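PDB 6FF2: copper chaperone CopZ, which sequesters and carries Cu(+) inside the cell and delivers it to the copper-exporting P-type ATPase CopA. Local coordinates for residues 25-28 / 29-32. Residues are numbered along the deposited sequence; the frame is centred on the assembly and turned at random.
With MG (magnesium ion), chain E.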
ATOM      1  N   ASN A  25       4.343  12.426   9.986  1.00 13.80           N
ATOM      2  CA  ASN A  25       5.128  12.390  11.225  1.00 16.60           C
ATOM      3  C   ASN A  25       6.615  12.675  11.065  1.00 17.36           C
ATOM      4  O   ASN A  25       7.297  13.007  12.052  1.00 22.42           O
ATOM      5  CB  ASN A  25       4.887  11.068  11.946  1.00 15.91           C
ATOM      6  CG  ASN A  25       3.582  11.053  12.679  1.00 19.28           C
ATOM      7  OD1 ASN A  25       3.340  11.909  13.534  1.00 23.75           O
ATOM      8  ND2 ASN A  25       2.753  10.056  12.411  1.00 20.79           N
ATOM      9  N   ASN A  26       7.150  12.563   9.868  1.00 18.84           N
ATOM     10  CA  ASN A  26       8.520  12.971   9.586  1.00 20.44           C
ATOM     11  C   ASN A  26       8.751  14.451   9.654  1.00 20.37           C
ATOM     12  O   ASN A  26       9.884  14.854   9.716  1.00 25.11           O
ATOM     13  CB  ASN A  26       8.947  12.532   8.174  1.00 24.85           C
ATOM     14  CG  ASN A  26      10.434  12.668   7.969  1.00 29.46           C
ATOM     15  OD1 ASN A  26      11.220  12.080   8.736  1.00 42.66           O
ATOM     16  ND2 ASN A  26      10.839  13.479   6.988  1.00 36.22           N
ATOM     17  N   ILE A  27       7.684  15.266   9.565  1.00 17.01           N
ATOM     18  CA  ILE A  27       7.832  16.698   9.571  1.00 15.96           C
ATOM     19  C   ILE A  27       8.008  17.178  11.002  1.00 16.76           C
ATOM     20  O   ILE A  27       7.151  16.880  11.852  1.00 17.84           O
ATOM     21  CB  ILE A  27       6.641  17.418   8.937  1.00 17.41           C
ATOM     22  CG1 ILE A  27       6.265  16.838   7.541  1.00 17.73           C
ATOM     23  CG2 ILE A  27       6.907  18.914   8.912  1.00 22.12           C
ATOM     24  CD1 ILE A  27       4.912  17.299   6.981  1.00 21.30           C
ATOM     25  N   ASP A  28       9.034  17.991  11.230  1.00 16.28           N
ATOM     26  CA  ASP A  28       9.254  18.575  12.567  1.00 17.70           C
ATOM     27  C   ASP A  28       8.124  19.539  12.862  1.00 17.42           C
ATOM     28  O   ASP A  28       7.775  20.415  12.047  1.00 18.79           O
ATOM     29  CB  ASP A  28      10.598  19.303  12.619  1.00 20.15           C
ATOM     30  CG  ASP A  28      10.928  19.901  14.008  1.00 27.12           C
ATOM     31  OD1 ASP A  28      10.591  19.246  15.019  1.00 30.47           O
ATOM     32  OD2 ASP A  28      11.505  21.037  14.109  1.00 41.04           O
ATOM     33  N   GLY A  29       7.512  19.328  14.034  1.00 16.01           N
ATOM     34  CA  GLY A  29       6.340  20.091  14.475  1.00 15.07           C
ATOM     35  C   GLY A  29       5.006  19.374  14.330  1.00 13.07           C
ATOM     36  O   GLY A  29       3.972  19.794  14.877  1.00 12.36           O
ATOM     37  N   VAL A  30       4.968  18.276  13.532  1.00 12.13           N
ATOM     38  CA  VAL A  30       3.796  17.382  13.517  1.00 13.28           C
ATOM     39  C   VAL A  30       3.946  16.401  14.635  1.00 13.52           C
ATOM     40  O   VAL A  30       4.965  15.750  14.792  1.00 14.25           O
ATOM     41  CB  VAL A  30       3.681  16.639  12.191  1.00 11.72           C
ATOM     42  CG1 VAL A  30       2.621  15.569  12.271  1.00 12.88           C
ATOM     43  CG2 VAL A  30       3.362  17.624  11.099  1.00 12.40           C
ATOM     44  N   THR A  31       2.910  16.381  15.475  1.00 12.47           N
ATOM     45  CA  THR A  31       2.874  15.548  16.675  1.00 12.43           C
ATOM     46  C   THR A  31       2.279  14.176  16.392  1.00 11.79           C
ATOM     47  O   THR A  31       2.789  13.178  16.883  1.00 15.80           O
ATOM     48  CB  THR A  31       2.153  16.290  17.792  1.00 13.58           C
ATOM     49  OG1 THR A  31       2.783  17.585  17.953  1.00 15.16           O
ATOM     50  CG2 THR A  31       2.176  15.501  19.036  1.00 15.87           C
ATOM     51  N   SER A  32       1.203  14.119  15.605  1.00 12.36           N
ATOM     52  CA  SER A  32       0.632  12.877  15.190  1.00 11.85           C
ATOM     53  C   SER A  32      -0.209  13.067  13.946  1.00 12.04           C
ATOM     54  O   SER A  32      -0.619  14.194  13.606  1.00 10.89           O
ATOM     55  CB  SER A  32      -0.230  12.307  16.346  1.00 13.42           C
ATOM     56  OG  SER A  32      -1.425  13.025  16.529  1.00 15.02           O
TER
HETATM   57 MG    MG E 103       7.638  12.991  14.063  1.00 35.04          MG
HETATM   58  O   HOH W   1       5.416  13.091  14.675  1.00 25.34           O
HETATM   59  O   HOH W   2       7.629  15.084  13.813  1.00 22.95           O
HETATM   60  O   HOH W   3       7.870  13.579  15.924  1.00 32.41           O
HETATM   61  O   HOH W   4       7.376  10.985  14.275  1.00 32.94           O
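Ile27 and Val30 meet across a type II beta turn that carries the chain from helix 14-25 into strand 30-36, the first helix-to-strand connection of this ferredoxin-like heavy-metal-associated domain. Their branches lie alongside each other: with Val30 CG1 anti to the backbone N (chi1 171°), CG2 comes 3.9 Å from Ile27 CB, while CG1 approaches Asn25 OD1, also at 3.9 Å. Ile27 further touches Gln55 and Ala59 of helix 53-62, and buried Val30 packs on Val44 of strand 41-46. Val30 N closes the turn on Ile27 O at 3.1 Å with an N-H...O angle of 158°, although the donor stands 38° out of the carbonyl plane. Gly29, at the third position of the turn, takes the positive phi usual for glycine in a type II turn. The CB of Asp28 is directed away from residues 29-32, and its OD1 makes a salt bridge with Lys50.

The carbonyl end of the Asn25 amide turns to the strand, putting OD1 3.3 Å from Ser32 CA, next to the classic bulge where Thr31 and Ser32 both face Gln45; ND2 makes a weak hydrogen bond to Glu21 O back in the helix. A magnesium ion, remote from the copper site, adds a hydrated bridge. It binds Asn25 O directly and four waters; water 2 donates to both Ile27 O and Val30 O, and water 1 lies 2.6 Å from Asn25 OD1 and 2.7 Å from Val30 O, within hydrogen-bonding range of both.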